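Local coordinates for protein probable sugar kinase (Clostridium perfringens, PDB 3KZH) that is probably a carbohydrate kinase of the pfkB (ribokinase-like) family, expected to transfer a phosphate group to a sugar substrate, at residues P7-F12 / Y139-S144; K160-L165 / D182-K187; G56-F61 / G82-D87. All blocks are in the same frame, centred on the assembly; numbering follows the deposited sequence.

Contact 1 of 3, residues P7-F12 / Y139-S144; sequences PYLLVF and YTVLDS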
loop_
_atom_site.group_PDB
_atom_site.type_symbol
_atom_site.label_atom_id
_atom_site.label_comp_id
_atom_site.label_asym_id
_atom_site.label_seq_id
_atom_site.Cartn_x
_atom_site.Cartn_y
_atom_site.Cartn_z
ATOM N N PRO A 7 29.627 5.774 -13.745
ATOM C CA PRO A 7 28.998 4.676 -14.493
ATOM C C PRO A 7 27.875 3.957 -13.733
ATOM O O PRO A 7 27.927 3.813 -12.510
ATOM C CB PRO A 7 30.182 3.742 -14.794
ATOM C CG PRO A 7 31.195 4.080 -13.765
ATOM C CD PRO A 7 31.089 5.571 -13.728
ATOM N N TYR A 8 26.852 3.551 -14.476
ATOM C CA TYR A 8 25.693 2.882 -13.904
ATOM C C TYR A 8 25.287 1.621 -14.653
ATOM O O TYR A 8 25.646 1.432 -15.822
ATOM C CB TYR A 8 24.492 3.852 -13.859
ATOM C CG TYR A 8 23.992 4.320 -15.221
ATOM C CD1 TYR A 8 22.927 3.653 -15.871
ATOM C CD2 TYR A 8 24.589 5.418 -15.879
ATOM C CE1 TYR A 8 22.472 4.066 -17.139
ATOM C CE2 TYR A 8 24.139 5.837 -17.152
ATOM C CZ TYR A 8 23.087 5.153 -17.765
ATOM O OH TYR A 8 22.674 5.532 -19.010
ATOM N N LEU A 9 24.441 0.832 -13.993
ATOM C CA LEU A 9 23.880 -0.390 -14.558
ATOM C C LEU A 9 22.397 -0.146 -14.715
ATOM O O LEU A 9 21.741 0.327 -13.785
ATOM C CB LEU A 9 24.076 -1.597 -13.624
ATOM C CG LEU A 9 24.188 -2.979 -14.297
ATOM C CD1 LEU A 9 24.956 -3.869 -13.385
ATOM C CD2 LEU A 9 22.889 -3.630 -14.731
ATOM N N LEU A 10 21.876 -0.524 -15.877
ATOM C CA LEU A 10 20.468 -0.375 -16.152
ATOM C C LEU A 10 19.735 -1.694 -16.043
ATOM O O LEU A 10 20.205 -2.721 -16.531
ATOM C CB LEU A 10 20.239 0.258 -17.529
ATOM C CG LEU A 10 18.801 0.515 -18.018
ATOM C CD1 LEU A 10 18.043 1.476 -17.106
ATOM C CD2 LEU A 10 18.855 1.056 -19.426
ATOM N N VAL A 11 18.613 -1.659 -15.329
ATOM C CA VAL A 11 17.746 -2.815 -15.167
ATOM C C VAL A 11 16.437 -2.336 -15.784
ATOM O O VAL A 11 15.958 -1.253 -15.451
ATOM C CB VAL A 11 17.553 -3.222 -13.662
ATOM C CG1 VAL A 11 16.650 -4.453 -13.541
ATOM C CG2 VAL A 11 18.897 -3.505 -12.994
ATOM N N PHE A 12 15.913 -3.106 -16.734
ATOM C CA PHE A 12 14.666 -2.768 -17.425
ATOM C C PHE A 12 13.653 -3.903 -17.232
ATOM O O PHE A 12 13.894 -5.013 -17.682
ATOM C CB PHE A 12 14.969 -2.525 -18.926
ATOM C CG PHE A 12 13.777 -2.092 -19.753
ATOM C CD1 PHE A 12 13.426 -0.733 -19.839
ATOM C CD2 PHE A 12 13.029 -3.035 -20.491
ATOM C CE1 PHE A 12 12.332 -0.297 -20.656
ATOM C CE2 PHE A 12 11.937 -2.629 -21.309
ATOM C CZ PHE A 12 11.591 -1.248 -21.390
ATOM N N TYR A 139 26.032 -2.035 -18.517
ATOM C CA TYR A 139 25.342 -3.317 -18.663
ATOM C C TYR A 139 23.844 -3.060 -18.533
ATOM O O TYR A 139 23.433 -2.070 -17.915
ATOM C CB TYR A 139 25.837 -4.377 -17.645
ATOM C CG TYR A 139 27.288 -4.812 -17.822
ATOM C CD1 TYR A 139 27.630 -5.915 -18.607
ATOM C CD2 TYR A 139 28.333 -4.061 -17.275
ATOM C CE1 TYR A 139 29.004 -6.242 -18.845
ATOM C CE2 TYR A 139 29.677 -4.359 -17.499
ATOM C CZ TYR A 139 30.010 -5.447 -18.282
ATOM O OH TYR A 139 31.340 -5.717 -18.506
ATOM N N THR A 140 23.039 -3.879 -19.210
ATOM C CA THR A 140 21.585 -3.737 -19.150
ATOM C C THR A 140 20.906 -5.095 -18.934
ATOM O O THR A 140 21.015 -6.001 -19.759
ATOM C CB THR A 140 20.998 -2.956 -20.380
ATOM O OG1 THR A 140 21.541 -1.631 -20.412
ATOM C CG2 THR A 140 19.478 -2.829 -20.290
ATOM N N VAL A 141 20.214 -5.216 -17.801
ATOM C CA VAL A 141 19.524 -6.446 -17.406
ATOM C C VAL A 141 18.101 -6.487 -17.943
ATOM O O VAL A 141 17.352 -5.508 -17.878
ATOM C CB VAL A 141 19.511 -6.618 -15.846
ATOM C CG1 VAL A 141 18.695 -7.845 -15.411
ATOM C CG2 VAL A 141 20.931 -6.727 -15.319
ATOM N N LEU A 142 17.753 -7.645 -18.487
ATOM C CA LEU A 142 16.435 -7.908 -19.037
ATOM C C LEU A 142 16.046 -9.311 -18.620
ATOM O O LEU A 142 16.902 -10.139 -18.316
ATOM C CB LEU A 142 16.451 -7.871 -20.583
ATOM C CG LEU A 142 16.741 -6.631 -21.443
ATOM C CD1 LEU A 142 16.660 -6.983 -22.909
ATOM C CD2 LEU A 142 15.774 -5.530 -21.126
ATOM N N ASP A 143 14.742 -9.552 -18.577
ATOM C CA ASP A 143 14.207 -10.874 -18.301
ATOM C C ASP A 143 13.490 -11.289 -19.589
ATOM O O ASP A 143 13.469 -10.507 -20.537
ATOM C CB ASP A 143 13.305 -10.897 -17.044
ATOM C CG ASP A 143 12.034 -10.043 -17.150
ATOM O OD1 ASP A 143 11.708 -9.455 -18.205
ATOM O OD2 ASP A 143 11.342 -9.974 -16.115
ATOM N N SER A 144 12.857 -12.458 -19.600
ATOM C CA SER A 144 12.175 -12.958 -20.794
ATOM C C SER A 144 10.660 -12.702 -20.907
ATOM O O SER A 144 9.947 -13.459 -21.577
ATOM C CB SER A 144 12.481 -14.442 -20.931
ATOM O OG SER A 144 12.087 -15.100 -19.749
HETATM O O HOH W 1 13.109 -7.016 -18.940
#
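Leu10 O takes two donors from the neighbouring strand. The N-H of Val141 reaches it in the carbonyl plane, with Val141 N 2.8 Å from Leu10 O, and the CA-H of Thr140 adds a weaker contact, Thr140 CA standing 3.1 Å from the same oxygen. Two further bonds complete the parallel pairing: Leu10 N donates to Tyr139 O and Phe12 N to Val141 O, each nearly straight, with an N-H...O angle of 168°. Leu10 thus brackets Thr140, and Val141 in turn brackets Val11, while the short strand axes, 17° apart in direction, approach to 4.6 Å. Beyond this pairing a water takes over, lying between Phe12 O and Asp143 N.

On one face Leu9, Val11, Tyr139 and Val141 meet. Leu9 slants across, its CD2 touching Val141 CG2 at 3.7 Å and its CG resting on Tyr139 CB at 4.0 Å; Met52 and Ile48 of helix 44-54 cover this layer, which suits branched aliphatic residues. On the other face Leu10 and Thr140 lie side by side and point the same way. A chi1 of -61° sets Thr140 OG1 beside its own backbone N, 3.7 Å from Leu10 CB, and leaves CG2 to touch Leu10 CD2. The hydroxyl finds its partner in Thr161 OG1, just before strand 162-166, so threonine serves both the apolar layer and a buried polar link. Farther along, one methyl of Leu142, CD2, meets both CB and CD2 of Phe12 at 3.8 Å.

Here the central sheet of the ribokinase-like fold reverses its order of growth: strand 9-12, the first, neighbours strand 139-143 although the separate four-stranded sheet lies largely between them in sequence. Backbone bonds fix the alignment, and the buried Leu9, Leu10, Val11, Thr140 and Val141 probably help to shield the central bonds from water.

Contact 2 of 3, residues K160-L165 / D182-K187; sequences KTNFIL and DFHTIK. With BGC (beta-D-glucopyranose), chain C.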
loop_
_atom_site.group_PDB
_atom_site.type_symbol
_atom_site.label_atom_id
_atom_site.label_comp_id
_atom_site.label_asym_id
_atom_site.label_seq_id
_atom_site.Cartn_x
_atom_site.Cartn_y
_atom_site.Cartn_z
ATOM N N LYS A 160 25.987 -0.868 -28.189
ATOM C CA LYS A 160 26.054 0.326 -27.344
ATOM C C LYS A 160 26.075 -0.010 -25.846
ATOM O O LYS A 160 26.661 0.725 -25.048
ATOM C CB LYS A 160 24.883 1.262 -27.680
ATOM C CG LYS A 160 25.005 2.013 -29.023
ATOM C CD LYS A 160 23.897 1.641 -30.030
ATOM C CE LYS A 160 24.241 0.381 -30.842
ATOM N NZ LYS A 160 23.133 -0.203 -31.655
ATOM N N THR A 161 25.402 -1.102 -25.480
ATOM C CA THR A 161 25.346 -1.594 -24.100
ATOM C C THR A 161 25.421 -3.126 -24.067
ATOM O O THR A 161 25.047 -3.800 -25.029
ATOM C CB THR A 161 24.083 -1.096 -23.323
ATOM O OG1 THR A 161 24.112 -1.588 -21.969
ATOM C CG2 THR A 161 22.798 -1.528 -23.997
ATOM N N ASN A 162 25.893 -3.659 -22.946
ATOM C CA ASN A 162 26.039 -5.092 -22.756
ATOM C C ASN A 162 24.855 -5.722 -22.012
ATOM O O ASN A 162 24.720 -5.600 -20.796
ATOM C CB ASN A 162 27.344 -5.365 -22.018
ATOM C CG ASN A 162 28.582 -5.112 -22.859
ATOM O OD1 ASN A 162 29.610 -4.684 -22.333
ATOM N ND2 ASN A 162 28.520 -5.447 -24.145
ATOM N N PHE A 163 24.024 -6.438 -22.754
ATOM C CA PHE A 163 22.828 -7.070 -22.207
ATOM C C PHE A 163 23.010 -8.339 -21.368
ATOM O O PHE A 163 23.835 -9.191 -21.686
ATOM C CB PHE A 163 21.836 -7.325 -23.333
ATOM C CG PHE A 163 21.171 -6.101 -23.851
ATOM C CD1 PHE A 163 20.035 -5.593 -23.217
ATOM C CD2 PHE A 163 21.646 -5.470 -25.016
ATOM C CE1 PHE A 163 19.355 -4.459 -23.736
ATOM C CE2 PHE A 163 20.984 -4.343 -25.547
ATOM C CZ PHE A 163 19.833 -3.834 -24.904
ATOM N N ILE A 164 22.238 -8.434 -20.282
ATOM C CA ILE A 164 22.271 -9.580 -19.365
ATOM C C ILE A 164 20.875 -10.234 -19.277
ATOM O O ILE A 164 19.898 -9.572 -18.924
ATOM C CB ILE A 164 22.769 -9.174 -17.921
ATOM C CG1 ILE A 164 24.127 -8.445 -17.983
ATOM C CG2 ILE A 164 22.882 -10.417 -17.020
ATOM C CD1 ILE A 164 24.617 -7.871 -16.676
ATOM N N LEU A 165 20.805 -11.536 -19.561
ATOM C CA LEU A 165 19.547 -12.279 -19.512
ATOM C C LEU A 165 19.305 -13.171 -18.290
ATOM O O LEU A 165 20.151 -13.986 -17.924
ATOM C CB LEU A 165 19.370 -13.138 -20.785
ATOM C CG LEU A 165 18.124 -14.025 -21.004
ATOM C CD1 LEU A 165 16.840 -13.206 -21.046
ATOM C CD2 LEU A 165 18.261 -14.864 -22.264
ATOM N N ASP A 182 22.545 -12.203 -29.114
ATOM C CA ASP A 182 22.883 -10.790 -28.948
ATOM C C ASP A 182 23.221 -10.347 -27.528
ATOM O O ASP A 182 23.642 -9.211 -27.305
ATOM C CB ASP A 182 21.790 -9.905 -29.549
ATOM C CG ASP A 182 21.703 -10.030 -31.063
ATOM O OD1 ASP A 182 22.771 -10.082 -31.724
ATOM O OD2 ASP A 182 20.559 -10.075 -31.580
ATOM N N PHE A 183 23.070 -11.269 -26.585
ATOM C CA PHE A 183 23.369 -11.019 -25.186
ATOM C C PHE A 183 24.845 -11.227 -24.880
ATOM O O PHE A 183 25.507 -12.083 -25.478
ATOM C CB PHE A 183 22.534 -11.936 -24.286
ATOM C CG PHE A 183 21.108 -11.507 -24.127
ATOM C CD1 PHE A 183 20.755 -10.560 -23.156
ATOM C CD2 PHE A 183 20.101 -12.048 -24.935
ATOM C CE1 PHE A 183 19.406 -10.142 -22.984
ATOM C CE2 PHE A 183 18.753 -11.649 -24.779
ATOM C CZ PHE A 183 18.408 -10.691 -23.798
ATOM N N HIS A 184 25.355 -10.393 -23.977
ATOM C CA HIS A 184 26.737 -10.450 -23.505
ATOM C C HIS A 184 26.817 -11.537 -22.415
ATOM O O HIS A 184 27.831 -12.210 -22.264
ATOM C CB HIS A 184 27.128 -9.066 -22.951
ATOM C CG HIS A 184 28.396 -9.038 -22.143
ATOM N ND1 HIS A 184 28.497 -9.620 -20.894
ATOM C CD2 HIS A 184 29.592 -8.458 -22.385
ATOM C CE1 HIS A 184 29.701 -9.396 -20.407
ATOM N NE2 HIS A 184 30.386 -8.693 -21.287
ATOM N N THR A 185 25.741 -11.681 -21.654
ATOM C CA THR A 185 25.691 -12.654 -20.579
ATOM C C THR A 185 24.321 -13.266 -20.485
ATOM O O THR A 185 23.312 -12.582 -20.645
ATOM C CB THR A 185 26.046 -11.989 -19.196
ATOM O OG1 THR A 185 27.413 -11.571 -19.206
ATOM C CG2 THR A 185 25.833 -12.944 -18.004
ATOM N N ILE A 186 24.298 -14.583 -20.327
ATOM C CA ILE A 186 23.043 -15.288 -20.099
ATOM C C ILE A 186 23.243 -15.997 -18.750
ATOM O O ILE A 186 24.359 -16.356 -18.382
ATOM C CB ILE A 186 22.631 -16.272 -21.257
ATOM C CG1 ILE A 186 23.703 -17.325 -21.536
ATOM C CG2 ILE A 186 22.268 -15.484 -22.520
ATOM C CD1 ILE A 186 23.157 -18.557 -22.197
ATOM N N LYS A 187 22.154 -16.168 -17.994
ATOM C CA LYS A 187 22.218 -16.794 -16.695
ATOM C C LYS A 187 21.044 -17.832 -16.522
ATOM O O LYS A 187 20.045 -17.568 -15.796
ATOM C CB LYS A 187 22.214 -15.755 -15.566
ATOM C CG LYS A 187 22.976 -16.236 -14.287
ATOM C CD LYS A 187 22.155 -17.056 -13.357
ATOM C CE LYS A 187 20.901 -16.360 -12.880
ATOM N NZ LYS A 187 19.758 -17.207 -12.891
HETATM C C2 BGC C . 15.256 -19.166 -12.418
HETATM C C3 BGC C . 15.853 -19.448 -11.006
HETATM C C4 BGC C . 17.405 -19.624 -11.282
HETATM C C5 BGC C . 18.053 -18.345 -11.964
HETATM C C6 BGC C . 19.492 -18.451 -12.272
HETATM C C1 BGC C . 15.889 -17.886 -12.960
HETATM O O1 BGC C . 15.397 -17.640 -14.074
HETATM O O2 BGC C . 14.007 -18.983 -12.299
HETATM O O3 BGC C . 15.317 -20.564 -10.667
HETATM O O4 BGC C . 17.989 -19.896 -10.133
HETATM O O5 BGC C . 17.366 -18.048 -13.157
HETATM O O HOH W 2 24.504 -7.046 -25.712
#
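Leu165 lies over the ring of Phe183, its CB 3.8 Å from the ring centroid and only 15° off the normal, a CH-pi contact. Its CD1 and CD2 continue outward to Phe183 CZ and CE2, so the leucine spans the ring from middle to rim. Phe163 comes in obliquely, with its CB 3.4 Å from Phe183 CD1, while Phe163 O and Ile164 N lie at the ring's edge, in its plane. The flat phenyl group is thus slotted against the backbone of the other strand; Met150 of helix 147-157 touches both Leu165 and Phe183.

Asn162 and His184 point toward one another and cross with amide and imidazole planes 37° apart, Asn162 CG standing 3.5 Å from His184 CD2. A chi1 of 166° carries the imidazole away from its own backbone N. The flat imidazole can pack on the Asn162 amide while its ND1 shares a hydrogen bond with Thr185 OG1, 2.8 Å long. Threonine suits its place doubly: its hydroxyl meets His184 and Tyr267 OH, and its CG2 methyl lies 4.0 Å from Ile164 CG2, the two side chains running alongside.

Strand 162-166, helix 170-174 and strand 185-186 form a beta-alpha-beta unit of the central sheet, and parallel pairing of its two strands holds this contact together. Phe163 O grips two successive N-H groups, that of His184 on a lone pair and that of Thr185 nearly along the C=O axis. Next, Leu165 N donates to Thr185 O at 2.9 Å, and Leu165 O accepts from Lys187 N at 3.0 Å. Past that last bond the lysine chain bends at chi2, chi3 and chi4 and leads away from strand 162-166 toward the sugar; its NZ is covalently joined to C6 of the glucose, which Asp166 and Glu192 also bind.

Contact 3 of 3, residues G56-F61 / G82-D87; sequences GVNTNF and GYHMDD
His84 receives and gives the backbone bonds that join the two segments: its N donates to Thr59 O at 3.1 Å with a bent angle of 143°, and its O accepts from Phe61 N at 2.8 Å, the donor lying above the carbonyl plane. His84 therefore brackets Asn60 in a parallel pairing that is brief. It is supplemented by a CA-H contact, Met85 CA to Phe61 O at 3.3 Å.

The polar side chains make the second group. Asn60 ND2 donates almost straight (168°) to Asp87 OD2 at 3.1 Å. That oxygen lies in the amide plane of Asn60, and amide and carboxylate are themselves nearly coplanar. Asp87 N donates to a water that also lies near Asn60 OD1. A second water joins Asn58 OD1 to His84 NE2 at the edge of the imidazole. Asparagine and histidine suit this partly solvated side.

Apolar contacts hold the other side. Phe61 lies alongside Tyr83 and Met85, all pointing the same way: Phe61 CD2 is 3.7 Å from Tyr83 CD1, at the edge of the tyrosine ring, and 3.8 Å from Met85 CG. Met85, present as selenomethionine, bends at chi3 (77°) and brings SE into an oblique Met-aromatic contact with Phe61. Helices 44-54 and 69-81 meet this cluster.

Gly56, the C-prime residue of a Schellman motif, ends helix 44-54, and Gly82, also of positive phi, is the first residue after helix 69-81. With so few backbone bonds, the edge strand 83-84 probably relies on its side chains as well, polar on one side and apolar on the other.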
loop_
_atom_site.group_PDB
_atom_site.type_symbol
_atom_site.label_atom_id
_atom_site.label_comp_id
_atom_site.label_asym_id
_atom_site.label_seq_id
_atom_site.Cartn_x
_atom_site.Cartn_y
_atom_site.Cartn_z
ATOM N N GLY A 56 25.684 -1.574 -3.160
ATOM C CA GLY A 56 26.385 -0.392 -3.627
ATOM C C GLY A 56 26.508 -0.092 -5.104
ATOM O O GLY A 56 27.215 0.846 -5.456
ATOM N N VAL A 57 25.840 -0.854 -5.969
ATOM C CA VAL A 57 25.904 -0.594 -7.411
ATOM C C VAL A 57 25.018 0.607 -7.717
ATOM O O VAL A 57 23.927 0.731 -7.166
ATOM C CB VAL A 57 25.396 -1.803 -8.280
ATOM C CG1 VAL A 57 25.645 -1.569 -9.768
ATOM C CG2 VAL A 57 26.030 -3.093 -7.836
ATOM N N ASN A 58 25.533 1.507 -8.554
ATOM C CA ASN A 58 24.820 2.702 -9.010
ATOM C C ASN A 58 23.874 2.081 -10.030
ATOM O O ASN A 58 24.296 1.602 -11.089
ATOM C CB ASN A 58 25.810 3.689 -9.642
ATOM C CG ASN A 58 25.164 4.996 -10.073
ATOM O OD1 ASN A 58 24.143 5.422 -9.528
ATOM N ND2 ASN A 58 25.774 5.649 -11.059
ATOM N N THR A 59 22.621 1.973 -9.604
ATOM C CA THR A 59 21.578 1.318 -10.363
ATOM C C THR A 59 20.517 2.233 -10.924
ATOM O O THR A 59 19.980 3.085 -10.232
ATOM C CB THR A 59 20.878 0.243 -9.456
ATOM O OG1 THR A 59 21.880 -0.540 -8.786
ATOM C CG2 THR A 59 19.953 -0.689 -10.266
ATOM N N ASN A 60 20.214 2.021 -12.197
ATOM C CA ASN A 60 19.155 2.749 -12.869
ATOM C C ASN A 60 18.101 1.680 -13.153
ATOM O O ASN A 60 18.345 0.708 -13.867
ATOM C CB ASN A 60 19.647 3.421 -14.161
ATOM C CG ASN A 60 18.602 4.340 -14.784
ATOM O OD1 ASN A 60 17.443 3.955 -14.942
ATOM N ND2 ASN A 60 19.011 5.547 -15.159
ATOM N N PHE A 61 16.953 1.837 -12.514
ATOM C CA PHE A 61 15.842 0.914 -12.697
ATOM C C PHE A 61 14.709 1.576 -13.474
ATOM O O PHE A 61 13.964 2.386 -12.933
ATOM C CB PHE A 61 15.335 0.353 -11.349
ATOM C CG PHE A 61 14.199 -0.651 -11.485
ATOM C CD1 PHE A 61 14.174 -1.589 -12.544
ATOM C CD2 PHE A 61 13.136 -0.645 -10.573
ATOM C CE1 PHE A 61 13.112 -2.495 -12.700
ATOM C CE2 PHE A 61 12.067 -1.545 -10.715
ATOM C CZ PHE A 61 12.049 -2.474 -11.777
ATOM N N GLY A 82 17.963 3.008 -2.803
ATOM C CA GLY A 82 18.934 3.606 -3.701
ATOM C C GLY A 82 18.922 3.180 -5.148
ATOM O O GLY A 82 19.930 3.370 -5.827
ATOM N N TYR A 83 17.844 2.541 -5.601
ATOM C CA TYR A 83 17.740 2.158 -7.010
ATOM C C TYR A 83 16.901 3.247 -7.681
ATOM O O TYR A 83 15.731 3.453 -7.353
ATOM C CB TYR A 83 17.230 0.709 -7.223
ATOM C CG TYR A 83 15.921 0.288 -6.573
ATOM C CD1 TYR A 83 14.749 0.173 -7.338
ATOM C CD2 TYR A 83 15.855 -0.049 -5.205
ATOM C CE1 TYR A 83 13.528 -0.266 -6.765
ATOM C CE2 TYR A 83 14.629 -0.498 -4.613
ATOM C CZ TYR A 83 13.471 -0.593 -5.410
ATOM O OH TYR A 83 12.257 -0.936 -4.850
ATOM N N HIS A 84 17.578 4.026 -8.524
ATOM C CA HIS A 84 17.010 5.179 -9.231
ATOM C C HIS A 84 16.011 4.847 -10.328
ATOM O O HIS A 84 16.352 4.301 -11.373
ATOM C CB HIS A 84 18.152 6.053 -9.733
ATOM C CG HIS A 84 19.191 6.320 -8.685
ATOM N ND1 HIS A 84 18.940 7.097 -7.570
ATOM C CD2 HIS A 84 20.452 5.850 -8.538
ATOM C CE1 HIS A 84 20.001 7.087 -6.783
ATOM N NE2 HIS A 84 20.932 6.341 -7.345
HETATM N N MSE A 85 14.769 5.231 -10.074
HETATM C CA MSE A 85 13.656 4.965 -10.976
HETATM C C MSE A 85 13.166 6.172 -11.766
HETATM O O MSE A 85 12.092 6.114 -12.370
HETATM C CB MSE A 85 12.492 4.358 -10.178
HETATM C CG MSE A 85 12.766 3.010 -9.561
HETATM SE SE MSE A 85 11.171 2.379 -8.692
HETATM C CE MSE A 85 10.221 1.822 -10.266
ATOM N N ASP A 86 13.976 7.231 -11.795
ATOM C CA ASP A 86 13.679 8.505 -12.470
ATOM C C ASP A 86 13.204 8.404 -13.917
ATOM O O ASP A 86 12.249 9.074 -14.311
ATOM C CB ASP A 86 14.917 9.414 -12.424
ATOM C CG ASP A 86 15.390 9.704 -11.004
ATOM O OD1 ASP A 86 15.734 8.755 -10.254
ATOM O OD2 ASP A 86 15.428 10.896 -10.643
ATOM N N ASP A 87 13.819 7.499 -14.667
ATOM C CA ASP A 87 13.502 7.305 -16.075
ATOM C C ASP A 87 12.391 6.310 -16.397
ATOM O O ASP A 87 12.217 5.936 -17.560
ATOM C CB ASP A 87 14.784 6.954 -16.846
ATOM C CG ASP A 87 15.868 7.997 -16.674
ATOM O OD1 ASP A 87 15.658 9.143 -17.108
ATOM O OD2 ASP A 87 16.922 7.678 -16.082
HETATM O O HOH W 3 23.341 5.263 -6.645
HETATM O O HOH W 4 22.054 3.072 -6.993
HETATM O O HOH W 5 14.964 5.010 -14.276
#

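Overall arrangement
All three contacts belong to one central sheet, in which six neighbouring strands run in the order 83-84, 59-62, 9-12, 139-143, 162-166, 185-186. Contact 1 lies in the middle of these six. Toward contact 2, about 9 Å between centres, Thr140 probably hydrogen-bonds through N and O to Asn162 O and Ile164 N, while Tyr139 packs on Asn162 and His184. Toward contact 3, about 10 Å between centres, Leu9 O and Val11 N probably hydrogen-bond to the backbone of Asn60. Contacts 2 and 3 do not touch; their nearest atoms are about 9 Å apart. Contact 2 carries Lys187 to the glucose, whereas the side chain of Val141 in contact 1 stays about 10 Å from it.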